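Local coordinates for glycerol uptake operon antiterminator-related protein (Thermotoga maritima, PDB 1VKF) that is of uncertain function but may, like the glycerol-3-phosphate responsive antiterminators it resembles, regulate transcription of glycerol uptake genes, at residues A19-M24 with S177-W182. Residues are numbered along the deposited sequence; the frame is centred on the assembly and turned at random.
With CIT (citric acid), chain E.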
# COMPACT_ATOMS: atom_id res chain seq x y z
N ALA A 19 -5.02 -5.03 5.75
CA ALA A 19 -4.27 -5.17 6.99
C ALA A 19 -2.85 -4.68 6.78
O ALA A 19 -2.09 -5.29 6.06
CB ALA A 19 -4.25 -6.62 7.46
N ALA A 20 -2.50 -3.63 7.52
CA ALA A 20 -1.13 -3.11 7.58
C ALA A 20 -0.40 -3.78 8.77
O ALA A 20 -0.90 -3.78 9.93
CB ALA A 20 -1.16 -1.60 7.75
N LEU A 21 0.79 -4.28 8.48
CA LEU A 21 1.61 -4.92 9.46
C LEU A 21 2.92 -4.17 9.63
O LEU A 21 3.64 -3.93 8.67
CB LEU A 21 1.92 -6.37 9.07
CG LEU A 21 0.73 -7.33 9.19
CD1 LEU A 21 1.26 -8.71 8.95
CD2 LEU A 21 0.02 -7.22 10.53
N TRP A 22 3.23 -3.84 10.89
CA TRP A 22 4.51 -3.15 11.20
C TRP A 22 5.53 -4.09 11.82
O TRP A 22 6.72 -3.82 11.84
CB TRP A 22 4.26 -1.99 12.16
CG TRP A 22 3.78 -0.81 11.45
CD1 TRP A 22 2.49 -0.30 11.45
CD2 TRP A 22 4.54 0.04 10.59
NE1 TRP A 22 2.43 0.81 10.65
CE2 TRP A 22 3.67 1.06 10.12
CE3 TRP A 22 5.89 0.05 10.16
CZ2 TRP A 22 4.09 2.05 9.25
CZ3 TRP A 22 6.31 1.06 9.35
CH2 TRP A 22 5.41 2.05 8.87
N ASP A 23 5.06 -5.16 12.40
CA ASP A 23 6.01 -6.16 12.83
C ASP A 23 5.38 -7.53 12.81
O ASP A 23 4.16 -7.69 12.70
CB ASP A 23 6.64 -5.81 14.19
CG ASP A 23 5.84 -6.31 15.33
OD1 ASP A 23 4.65 -6.00 15.30
OD2 ASP A 23 6.29 -7.02 16.28
N MSE A 24 6.26 -8.51 12.87
CA MSE A 24 5.95 -9.90 12.56
C MSE A 24 6.16 -10.82 13.76
O MSE A 24 6.09 -12.04 13.64
CB MSE A 24 6.86 -10.35 11.42
CG MSE A 24 6.51 -9.67 10.13
SE MSE A 24 4.74 -10.19 9.45
CE MSE A 24 4.96 -12.20 9.34
N SER A 177 -3.44 -0.75 10.57
CA SER A 177 -2.95 -1.82 11.50
C SER A 177 -3.93 -2.03 12.67
O SER A 177 -3.68 -2.87 13.57
CB SER A 177 -1.54 -1.53 12.03
OG SER A 177 -1.53 -0.42 12.92
N SER A 178 -5.05 -1.34 12.66
CA SER A 178 -6.05 -1.46 13.74
C SER A 178 -6.88 -2.74 13.66
O SER A 178 -7.66 -2.96 12.74
CB SER A 178 -6.97 -0.23 13.76
OG SER A 178 -8.12 -0.47 14.56
N ARG A 179 -6.68 -3.61 14.65
CA ARG A 179 -7.37 -4.86 14.72
C ARG A 179 -8.87 -4.65 14.84
O ARG A 179 -9.65 -5.45 14.38
CB ARG A 179 -6.84 -5.66 15.92
CG ARG A 179 -5.68 -6.57 15.56
CD ARG A 179 -4.50 -5.90 14.93
NE ARG A 179 -3.37 -6.85 14.82
CZ ARG A 179 -2.16 -6.52 14.36
NH1 ARG A 179 -1.89 -5.27 13.95
NH2 ARG A 179 -1.20 -7.45 14.29
N ILE A 180 -9.28 -3.54 15.47
CA ILE A 180 -10.69 -3.24 15.57
C ILE A 180 -11.27 -2.98 14.19
O ILE A 180 -12.31 -3.51 13.84
CB ILE A 180 -10.90 -2.00 16.47
CG1 ILE A 180 -10.62 -2.38 17.92
CG2 ILE A 180 -12.30 -1.44 16.29
CD1 ILE A 180 -10.22 -1.18 18.82
N LEU A 181 -10.58 -2.17 13.38
CA LEU A 181 -11.05 -1.91 12.03
C LEU A 181 -11.04 -3.15 11.15
O LEU A 181 -11.92 -3.32 10.27
CB LEU A 181 -10.27 -0.78 11.34
CG LEU A 181 -10.36 0.59 12.02
CD1 LEU A 181 -9.56 1.64 11.25
CD2 LEU A 181 -11.84 1.00 12.17
N TRP A 182 -10.13 -4.07 11.40
CA TRP A 182 -10.08 -5.33 10.63
C TRP A 182 -11.38 -6.13 10.75
O TRP A 182 -11.74 -6.88 9.85
CB TRP A 182 -8.93 -6.21 11.07
CG TRP A 182 -7.55 -5.67 10.80
CD1 TRP A 182 -7.20 -4.49 10.22
CD2 TRP A 182 -6.32 -6.33 11.15
NE1 TRP A 182 -5.84 -4.36 10.18
CE2 TRP A 182 -5.26 -5.47 10.75
CE3 TRP A 182 -6.00 -7.55 11.76
CZ2 TRP A 182 -3.93 -5.81 10.92
CZ3 TRP A 182 -4.67 -7.88 11.93
CH2 TRP A 182 -3.65 -7.01 11.53
C1 CIT E . -0.34 2.62 6.89
O1 CIT E . -0.75 2.19 5.80
O2 CIT E . 0.58 3.45 6.89
C2 CIT E . -0.96 2.10 8.16
C3 CIT E . -0.69 2.84 9.48
O7 CIT E . 0.70 3.07 9.75
C4 CIT E . -1.49 4.14 9.51
C5 CIT E . -1.35 4.91 10.79
O3 CIT E . -0.89 4.37 11.82
O4 CIT E . -1.66 6.14 10.87
C6 CIT E . -1.18 1.91 10.59
O5 CIT E . -0.33 1.28 11.32
O6 CIT E . -2.44 1.87 10.78
O HOH W 1 1.36 -4.25 13.25
O HOH W 2 1.85 -7.10 14.06
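Ala20, near the end of strand 16-21, comes closest to Ser177, with their CA atoms 4.5 Å apart and no direct hydrogen bond between the two segments. Instead, Ser177 CA makes a C-H...O contact with Ala20 O at 3.2 Å. That carbonyl oxygen is buried without a conventional donor and also lies at the edge of the Trp182 ring. Trp182 points toward the strand and carries much of the apolar contact. Ala19 CB sits over one face of its indole in a CH-pi contact, 3.9 Å from the centroid of the six-membered ring. Leu21 CD2 meets the ring edge, 3.8 Å from Trp182 CH2. On the opposite face lie Arg179 CD and Ser178 C, both offset toward the rim. The Arg179 chain bends at chi2 (56°), and its guanidinium lies over Trp182 CH2. Arg179 NH1 donates to Ser177 O at 3.0 Å, on a lone pair and nearly in the guanidinium plane. Arg179 NH2 reaches Asp23 O through a water and also bonds Ile27 O, which fixes the group's rotation. A citrate, probably from the crystallisation liquor, bridges the segments. Trp22 NE1 is shared between citrate O5 (2.9 Å) and O7, the bond to O7 being straighter. O5 also accepts from Ser177 OG (2.6 Å), while Ser177 N binds O6. Ser175 and Leu157 also hold the citrate, consistent with an anion-binding site at the C-terminal mouth of a TIM-type barrel. Strand 16-21 runs parallel between strands 34-41 and 173-176, and the contact lies at the C-terminal ends of the first and last strands, where the barrel closes. Trp182 NE1 bonds Thr176 O, tying short helix 179-182 back to the last strand, and Leu21 packs against Leu52 of helix 45-54.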